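Long-range contact in periplasmic binding protein/LacI transcriptional regulator (PDB 3CTP), which binds beta-D-xylulofuranose in its periplasmic-binding-protein-like sugar pocket and probably regulates transcription as a DNA-binding repressor of the LacI family: residues I208-E220 / V237-A249. Residues are numbered along the deposited sequence; the frame is centred on the assembly and turned at random.
Sequences IEFQHDFQVKMLE and VFNDIAAATVMRA. With XLF (beta-D-xylulofuranose), chain C.
Asp213 and Asn239 meet beside the bound sugar, where the loop after strand 206-209 passes the start of helix 240-252. Asn239 is the N-cap residue. Its CB lies 3.4 Å from O2 of the xylulofuranose. CG, 3.7 Å from O1 of the sugar, sits between the backbone N and the carbonyl carbon (chi1 69°), which turns OD1 back to accept from Ala242 N at 2.8 Å, the capping bond. This leaves ND2 directed at two acceptors, O5 of the sugar at 3.1 Å and Asp213 OD1 at 2.9 Å. Asp213 OD1 lies in the amide plane of Asn239, yet ND2 reaches it from above the carboxylate plane. Phe214 N bonds the same oxygen from the opposite face. Asp213 OD2 forms a salt bridge with Arg124 and a hydrogen bond with Asn72, both residues of the sugar pocket. With an alanine at Asn239, Ala242 N would probably lose its capping acceptor, and the sugar O5 and Asp213 OD1 would each lose a donor. Farther along, Ile241 CG1 stands over one face of the Phe214 ring, 3.9 Å from its centroid, a CH-pi contact. Thr245 CG2 meets the edge of that ring at CE1, 3.7 Å away. Phe210 CD2 approaches the edge of the Phe238 ring. At the far end both terminal nitrogens of Arg248 make weak bonds to Leu219 O, while NH2 forms a salt bridge with Glu273 of the second subunit. One amide thus ties the helix start to both the sugar and a carboxylate, with an apolar seam behind it leading to the subunit interface.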
ATOM      1  N   ILE A 208      -7.489 -21.875 -10.455  1.00 10.20           N
ATOM      2  CA  ILE A 208      -8.405 -20.741 -10.710  1.00  9.18           C
ATOM      3  C   ILE A 208      -7.506 -19.580 -11.111  1.00 10.66           C
ATOM      4  O   ILE A 208      -6.502 -19.347 -10.450  1.00 12.43           O
ATOM      5  CB  ILE A 208      -9.150 -20.371  -9.414  1.00 10.15           C
ATOM      6  CG1 ILE A 208     -10.132 -21.489  -9.046  1.00 11.85           C
ATOM      7  CG2 ILE A 208      -9.921 -19.033  -9.549  1.00 15.29           C
ATOM      8  CD1 ILE A 208     -10.818 -21.278  -7.688  1.00 14.04           C
ATOM      9  N   GLU A 209      -7.824 -18.882 -12.193  1.00 10.12           N
ATOM     10  CA  GLU A 209      -6.919 -17.838 -12.689  1.00  9.79           C
ATOM     11  C   GLU A 209      -7.513 -16.464 -12.494  1.00 10.28           C
ATOM     12  O   GLU A 209      -8.505 -16.109 -13.143  1.00 11.42           O
ATOM     13  CB  GLU A 209      -6.659 -18.023 -14.186  1.00 11.65           C
ATOM     14  CG  GLU A 209      -5.650 -17.032 -14.787  1.00 16.70           C
ATOM     15  CD  GLU A 209      -5.438 -17.318 -16.268  1.00 23.51           C
ATOM     16  OE1 GLU A 209      -6.222 -16.808 -17.096  1.00 22.57           O
ATOM     17  OE2 GLU A 209      -4.508 -18.080 -16.602  1.00 20.49           O
ATOM     18  N   PHE A 210      -6.905 -15.667 -11.619  1.00  9.19           N
ATOM     19  CA  PHE A 210      -7.384 -14.297 -11.432  1.00  9.08           C
ATOM     20  C   PHE A 210      -6.859 -13.466 -12.584  1.00 10.70           C
ATOM     21  O   PHE A 210      -5.736 -13.708 -13.057  1.00 12.28           O
ATOM     22  CB  PHE A 210      -6.800 -13.700 -10.141  1.00  9.81           C
ATOM     23  CG  PHE A 210      -7.506 -14.115  -8.869  1.00  8.90           C
ATOM     24  CD1 PHE A 210      -8.377 -15.193  -8.823  1.00 11.49           C
ATOM     25  CD2 PHE A 210      -7.251 -13.414  -7.692  1.00 10.26           C
ATOM     26  CE1 PHE A 210      -9.022 -15.549  -7.636  1.00  9.48           C
ATOM     27  CE2 PHE A 210      -7.883 -13.776  -6.483  1.00  9.74           C
ATOM     28  CZ  PHE A 210      -8.761 -14.843  -6.460  1.00 10.03           C
ATOM     29  N   GLN A 211      -7.639 -12.476 -13.036  1.00  8.99           N
ATOM     30  CA  GLN A 211      -7.203 -11.687 -14.207  1.00 10.13           C
ATOM     31  C   GLN A 211      -6.501 -10.400 -13.859  1.00 10.34           C
ATOM     32  O   GLN A 211      -6.007  -9.669 -14.765  1.00 11.76           O
ATOM     33  CB  GLN A 211      -8.416 -11.336 -15.084  1.00 10.84           C
ATOM     34  CG  GLN A 211      -9.172 -12.583 -15.539  1.00 11.48           C
ATOM     35  CD  GLN A 211      -8.293 -13.517 -16.339  1.00 13.60           C
ATOM     36  OE1 GLN A 211      -7.688 -13.105 -17.334  1.00 18.19           O
ATOM     37  NE2 GLN A 211      -8.215 -14.778 -15.914  1.00 13.49           N
ATOM     38  N   HIS A 212      -6.456 -10.092 -12.561  1.00  9.87           N
ATOM     39  CA  HIS A 212      -5.838  -8.854 -12.097  1.00 10.33           C
ATOM     40  C   HIS A 212      -5.068  -9.155 -10.815  1.00  9.30           C
ATOM     41  O   HIS A 212      -5.411 -10.087 -10.089  1.00 10.15           O
ATOM     42  CB  HIS A 212      -6.910  -7.813 -11.729  1.00 12.00           C
ATOM     43  CG  HIS A 212      -7.823  -7.467 -12.859  1.00 16.16           C
ATOM     44  ND1 HIS A 212      -8.996  -8.152 -13.101  1.00 16.00           N
ATOM     45  CD2 HIS A 212      -7.737  -6.511 -13.813  1.00 19.38           C
ATOM     46  CE1 HIS A 212      -9.598  -7.629 -14.160  1.00 18.36           C
ATOM     47  NE2 HIS A 212      -8.858  -6.627 -14.608  1.00 17.58           N
ATOM     48  N   ASP A 213      -4.053  -8.341 -10.548  1.00  8.83           N
ATOM     49  CA  ASP A 213      -3.470  -8.283  -9.205  1.00  9.19           C
ATOM     50  C   ASP A 213      -4.517  -7.627  -8.301  1.00 11.25           C
ATOM     51  O   ASP A 213      -5.589  -7.185  -8.750  1.00 10.87           O
ATOM     52  CB  ASP A 213      -2.182  -7.435  -9.271  1.00  9.00           C
ATOM     53  CG  ASP A 213      -1.270  -7.610  -8.072  1.00  9.29           C
ATOM     54  OD1 ASP A 213      -1.595  -8.388  -7.149  1.00  9.83           O
ATOM     55  OD2 ASP A 213      -0.193  -6.966  -8.091  1.00  9.73           O
ATOM     56  N   PHE A 214      -4.207  -7.531  -7.018  1.00 11.00           N
ATOM     57  CA  PHE A 214      -5.157  -6.915  -6.075  1.00 10.97           C
ATOM     58  C   PHE A 214      -5.673  -5.557  -6.535  1.00 11.10           C
ATOM     59  O   PHE A 214      -4.914  -4.665  -6.972  1.00 11.40           O
ATOM     60  CB  PHE A 214      -4.476  -6.706  -4.710  1.00 11.66           C
ATOM     61  CG  PHE A 214      -5.381  -6.064  -3.689  1.00 11.63           C
ATOM     62  CD1 PHE A 214      -6.424  -6.795  -3.142  1.00 10.25           C
ATOM     63  CD2 PHE A 214      -5.195  -4.748  -3.289  1.00 14.40           C
ATOM     64  CE1 PHE A 214      -7.310  -6.207  -2.196  1.00 12.75           C
ATOM     65  CE2 PHE A 214      -6.069  -4.166  -2.326  1.00 13.21           C
ATOM     66  CZ  PHE A 214      -7.109  -4.895  -1.797  1.00 13.34           C
ATOM     67  N   GLN A 215      -7.002  -5.387  -6.434  1.00 10.71           N
ATOM     68  CA  GLN A 215      -7.645  -4.104  -6.608  1.00 12.70           C
ATOM     69  C   GLN A 215      -8.640  -4.038  -5.464  1.00 11.57           C
ATOM     70  O   GLN A 215      -9.138  -5.075  -5.019  1.00 11.45           O
ATOM     71  CB  GLN A 215      -8.492  -4.097  -7.891  1.00 16.62           C
ATOM     72  CG  GLN A 215      -7.736  -4.257  -9.206  1.00 25.44           C
ATOM     73  CD  GLN A 215      -8.695  -4.285 -10.419  1.00 21.42           C
ATOM     74  OE1 GLN A 215      -8.665  -3.390 -11.257  1.00 33.96           O
ATOM     75  NE2 GLN A 215      -9.551  -5.301 -10.482  1.00 27.14           N
ATOM     76  N   VAL A 216      -8.951  -2.832  -5.015  1.00 11.84           N
ATOM     77  CA  VAL A 216      -9.866  -2.687  -3.896  1.00 12.25           C
ATOM     78  C   VAL A 216     -11.224  -3.319  -4.228  1.00 11.84           C
ATOM     79  O   VAL A 216     -11.886  -3.890  -3.350  1.00 12.64           O
ATOM     80  CB  VAL A 216     -10.011  -1.222  -3.504  1.00 13.47           C
ATOM     81  CG1 VAL A 216     -11.097  -1.048  -2.453  1.00 17.20           C
ATOM     82  CG2 VAL A 216      -8.660  -0.742  -2.964  1.00 15.07           C
ATOM     83  N   LYS A 217     -11.606  -3.269  -5.500  1.00 11.40           N
ATOM     84  CA  LYS A 217     -12.868  -3.921  -5.913  1.00 12.40           C
ATOM     85  C   LYS A 217     -12.922  -5.419  -5.634  1.00 13.07           C
ATOM     86  O   LYS A 217     -14.016  -5.993  -5.493  1.00 15.12           O
ATOM     87  CB  LYS A 217     -13.198  -3.631  -7.380  1.00 15.23           C
ATOM     88  CG  LYS A 217     -12.204  -4.156  -8.362  1.00 23.86           C
ATOM     89  CD  LYS A 217     -12.671  -3.775  -9.773  1.00 27.38           C
ATOM     90  CE  LYS A 217     -14.197  -3.754  -9.825  1.00 25.90           C
ATOM     91  NZ  LYS A 217     -14.813  -5.097  -9.932  1.00 37.71           N
ATOM     92  N   MET A 218     -11.760  -6.060  -5.551  1.00 12.29           N
ATOM     93  CA  MET A 218     -11.710  -7.490  -5.270  1.00 13.60           C
ATOM     94  C   MET A 218     -12.415  -7.802  -3.963  1.00 15.42           C
ATOM     95  O   MET A 218     -12.903  -8.913  -3.761  1.00 15.82           O
ATOM     96  CB  MET A 218     -10.233  -7.943  -5.242  1.00 14.09           C
ATOM     97  CG  MET A 218      -9.929  -9.428  -5.426  1.00 24.51           C
ATOM     98  SD  MET A 218      -8.137  -9.691  -5.779  1.00 15.55           S
ATOM     99  CE  MET A 218      -8.079  -9.500  -7.573  1.00 22.78           C
ATOM    100  N   LEU A 219     -12.490  -6.831  -3.048  1.00 16.17           N
ATOM    101  CA  LEU A 219     -13.111  -7.117  -1.754  1.00 18.29           C
ATOM    102  C   LEU A 219     -14.636  -7.253  -1.863  1.00 20.78           C
ATOM    103  O   LEU A 219     -15.285  -7.725  -0.912  1.00 24.27           O
ATOM    104  CB  LEU A 219     -12.729  -6.033  -0.731  1.00 20.08           C
ATOM    105  CG  LEU A 219     -11.218  -5.939  -0.476  1.00 17.40           C
ATOM    106  CD1 LEU A 219     -10.875  -4.715   0.365  1.00 22.38           C
ATOM    107  CD2 LEU A 219     -10.718  -7.180   0.249  1.00 23.81           C
ATOM    108  N   GLU A 220     -15.187  -6.843  -3.014  1.00 17.84           N
ATOM    109  CA  GLU A 220     -16.622  -6.913  -3.310  1.00 19.48           C
ATOM    110  C   GLU A 220     -16.933  -7.977  -4.368  1.00 17.85           C
ATOM    111  O   GLU A 220     -18.060  -8.022  -4.880  1.00 19.24           O
ATOM    112  CB  GLU A 220     -17.154  -5.560  -3.826  1.00 22.18           C
ATOM    113  CG  GLU A 220     -16.620  -4.326  -3.088  1.00 47.00           C
ATOM    114  CD  GLU A 220     -16.684  -3.052  -3.932  1.00 34.84           C
ATOM    115  OE1 GLU A 220     -17.556  -2.967  -4.828  1.00 50.23           O
ATOM    116  OE2 GLU A 220     -15.867  -2.127  -3.693  1.00 49.48           O
ATOM    117  N   VAL A 237      -1.575 -19.468  -3.343  1.00  7.46           N
ATOM    118  CA  VAL A 237      -2.075 -18.261  -4.002  1.00  6.83           C
ATOM    119  C   VAL A 237      -0.908 -17.446  -4.538  1.00  7.38           C
ATOM    120  O   VAL A 237       0.135 -17.330  -3.888  1.00  8.58           O
ATOM    121  CB  VAL A 237      -2.901 -17.388  -3.028  1.00  8.55           C
ATOM    122  CG1 VAL A 237      -3.587 -16.265  -3.818  1.00  9.27           C
ATOM    123  CG2 VAL A 237      -3.946 -18.236  -2.294  1.00  8.59           C
ATOM    124  N   PHE A 238      -1.074 -16.890  -5.733  1.00  7.32           N
ATOM    125  CA  PHE A 238       0.072 -16.328  -6.459  1.00  7.64           C
ATOM    126  C   PHE A 238       0.801 -15.189  -5.768  1.00  8.14           C
ATOM    127  O   PHE A 238       1.969 -14.931  -6.094  1.00  8.86           O
ATOM    128  CB  PHE A 238      -0.333 -15.913  -7.892  1.00  7.82           C
ATOM    129  CG  PHE A 238      -1.302 -14.745  -7.950  1.00  6.99           C
ATOM    130  CD1 PHE A 238      -0.825 -13.440  -8.102  1.00  7.91           C
ATOM    131  CD2 PHE A 238      -2.675 -14.956  -7.922  1.00  8.09           C
ATOM    132  CE1 PHE A 238      -1.723 -12.395  -8.172  1.00  7.59           C
ATOM    133  CE2 PHE A 238      -3.577 -13.909  -8.007  1.00  7.37           C
ATOM    134  CZ  PHE A 238      -3.093 -12.623  -8.139  1.00  9.57           C
ATOM    135  N   ASN A 239       0.145 -14.454  -4.868  1.00  6.99           N
ATOM    136  CA  ASN A 239       0.901 -13.519  -4.032  1.00  5.96           C
ATOM    137  C   ASN A 239       0.220 -13.291  -2.715  1.00  7.64           C
ATOM    138  O   ASN A 239      -0.874 -13.817  -2.478  1.00  8.81           O
ATOM    139  CB  ASN A 239       1.242 -12.196  -4.764  1.00  7.00           C
ATOM    140  CG  ASN A 239       0.042 -11.336  -5.022  1.00  8.04           C
ATOM    141  OD1 ASN A 239      -0.999 -11.516  -4.412  1.00 10.00           O
ATOM    142  ND2 ASN A 239       0.179 -10.365  -5.952  1.00  8.00           N
ATOM    143  N   ASP A 240       0.911 -12.602  -1.810  1.00  8.05           N
ATOM    144  CA  ASP A 240       0.411 -12.485  -0.448  1.00  7.17           C
ATOM    145  C   ASP A 240      -0.851 -11.638  -0.347  1.00  8.37           C
ATOM    146  O   ASP A 240      -1.736 -11.954   0.440  1.00  8.79           O
ATOM    147  CB  ASP A 240       1.467 -11.901   0.507  1.00  8.10           C
ATOM    148  CG  ASP A 240       2.612 -12.856   0.778  1.00  9.23           C
ATOM    149  OD1 ASP A 240       2.512 -14.063   0.466  1.00  8.96           O
ATOM    150  OD2 ASP A 240       3.632 -12.375   1.340  1.00 10.87           O
ATOM    151  N   ILE A 241      -0.922 -10.550  -1.114  1.00  8.42           N
ATOM    152  CA  ILE A 241      -2.131  -9.698  -1.021  1.00  7.98           C
ATOM    153  C   ILE A 241      -3.362 -10.435  -1.578  1.00  8.76           C
ATOM    154  O   ILE A 241      -4.455 -10.358  -1.000  1.00  8.70           O
ATOM    155  CB  ILE A 241      -1.893  -8.283  -1.645  1.00  9.62           C
ATOM    156  CG1 ILE A 241      -3.108  -7.378  -1.417  1.00 11.73           C
ATOM    157  CG2 ILE A 241      -1.507  -8.389  -3.100  1.00 10.52           C
ATOM    158  CD1 ILE A 241      -3.319  -7.037   0.046  1.00 10.79           C
ATOM    159  N   ALA A 242      -3.195 -11.191  -2.663  1.00  8.15           N
ATOM    160  CA  ALA A 242      -4.313 -12.020  -3.134  1.00  7.27           C
ATOM    161  C   ALA A 242      -4.656 -13.090  -2.078  1.00  7.65           C
ATOM    162  O   ALA A 242      -5.819 -13.401  -1.824  1.00  9.83           O
ATOM    163  CB  ALA A 242      -3.941 -12.670  -4.473  1.00  8.58           C
ATOM    164  N   ALA A 243      -3.638 -13.669  -1.449  1.00  7.54           N
ATOM    165  CA  ALA A 243      -3.915 -14.683  -0.401  1.00  7.26           C
ATOM    166  C   ALA A 243      -4.749 -14.081   0.729  1.00  8.40           C
ATOM    167  O   ALA A 243      -5.616 -14.751   1.292  1.00  9.78           O
ATOM    168  CB  ALA A 243      -2.597 -15.236   0.193  1.00  8.65           C
ATOM    169  N   ALA A 244      -4.453 -12.834   1.099  1.00  9.53           N
ATOM    170  CA  ALA A 244      -5.216 -12.172   2.156  1.00  8.55           C
ATOM    171  C   ALA A 244      -6.689 -12.097   1.780  1.00  8.67           C
ATOM    172  O   ALA A 244      -7.573 -12.253   2.657  1.00  9.71           O
ATOM    173  CB  ALA A 244      -4.668 -10.738   2.380  1.00  9.82           C
ATOM    174  N   THR A 245      -6.969 -11.834   0.502  1.00 10.19           N
ATOM    175  CA  THR A 245      -8.383 -11.735   0.083  1.00 11.52           C
ATOM    176  C   THR A 245      -9.051 -13.107   0.135  1.00 11.45           C
ATOM    177  O   THR A 245     -10.219 -13.245   0.521  1.00 11.72           O
ATOM    178  CB  THR A 245      -8.560 -11.147  -1.348  1.00 13.26           C
ATOM    179  OG1 THR A 245      -8.075 -12.100  -2.329  1.00 14.47           O
ATOM    180  CG2 THR A 245      -7.820  -9.830  -1.448  1.00 12.53           C
ATOM    181  N   VAL A 246      -8.290 -14.132  -0.247  1.00 10.43           N
ATOM    182  CA  VAL A 246      -8.818 -15.504  -0.201  1.00  9.84           C
ATOM    183  C   VAL A 246      -9.098 -15.904   1.244  1.00 10.27           C
ATOM    184  O   VAL A 246     -10.139 -16.471   1.552  1.00 10.84           O
ATOM    185  CB  VAL A 246      -7.831 -16.498  -0.855  1.00 10.82           C
ATOM    186  CG1 VAL A 246      -8.280 -17.978  -0.620  1.00 13.80           C
ATOM    187  CG2 VAL A 246      -7.661 -16.180  -2.344  1.00 12.57           C
ATOM    188  N   MET A 247      -8.170 -15.617   2.147  1.00 10.06           N
ATOM    189  CA  MET A 247      -8.387 -15.979   3.546  1.00  9.67           C
ATOM    190  C   MET A 247      -9.585 -15.212   4.110  1.00 10.31           C
ATOM    191  O   MET A 247     -10.322 -15.753   4.947  1.00 11.86           O
ATOM    192  CB  MET A 247      -7.133 -15.656   4.356  1.00 12.04           C
ATOM    193  CG  MET A 247      -5.981 -16.635   4.079  1.00 15.69           C
ATOM    194  SD  MET A 247      -4.376 -16.304   4.925  1.00 10.80           S
ATOM    195  CE  MET A 247      -4.857 -16.323   6.672  1.00 20.49           C
ATOM    196  N   ARG A 248      -9.748 -13.951   3.706  1.00  9.29           N
ATOM    197  CA  ARG A 248     -10.903 -13.162   4.196  1.00 11.54           C
ATOM    198  C   ARG A 248     -12.203 -13.844   3.795  1.00 12.42           C
ATOM    199  O   ARG A 248     -13.143 -13.965   4.605  1.00 13.39           O
ATOM    200  CB  ARG A 248     -10.882 -11.748   3.607  1.00 13.80           C
ATOM    201  CG  ARG A 248     -12.284 -11.042   3.570  1.00 19.13           C
ATOM    202  CD  ARG A 248     -12.135  -9.637   2.954  1.00 19.34           C
ATOM    203  NE  ARG A 248     -13.364  -8.840   2.933  1.00 20.93           N
ATOM    204  CZ  ARG A 248     -14.183  -8.777   1.894  1.00 26.60           C
ATOM    205  NH1 ARG A 248     -13.921  -9.485   0.807  1.00 21.33           N
ATOM    206  NH2 ARG A 248     -15.268  -8.002   1.944  1.00 27.69           N
ATOM    207  N   ALA A 249     -12.257 -14.305   2.547  1.00 12.06           N
ATOM    208  CA  ALA A 249     -13.459 -14.993   2.056  1.00 13.26           C
ATOM    209  C   ALA A 249     -13.701 -16.278   2.819  1.00 13.94           C
ATOM    210  O   ALA A 249     -14.837 -16.592   3.159  1.00 15.57           O
ATOM    211  CB  ALA A 249     -13.352 -15.281   0.580  1.00 14.99           C
TER
HETATM  212  O4  XLF C 401       4.149 -10.265 -10.628  1.00 10.69           O
HETATM  213  C4  XLF C 401       4.213 -10.908  -9.353  1.00  9.94           C
HETATM  214  C5  XLF C 401       2.786 -11.077  -8.854  1.00  7.80           C
HETATM  215  O5  XLF C 401       2.628 -10.140  -7.784  1.00  8.98           O
HETATM  216  C3  XLF C 401       4.871 -10.004  -8.324  1.00  9.19           C
HETATM  217  O3  XLF C 401       6.183 -10.466  -7.972  1.00  9.46           O
HETATM  218  C2  XLF C 401       3.914 -10.116  -7.170  1.00  9.00           C
HETATM  219  O2  XLF C 401       4.115 -11.351  -6.452  1.00  8.32           O
HETATM  220  C1  XLF C 401       3.985  -8.930  -6.230  1.00  6.89           C
HETATM  221  O1  XLF C 401       2.960  -9.055  -5.232  1.00 10.36           O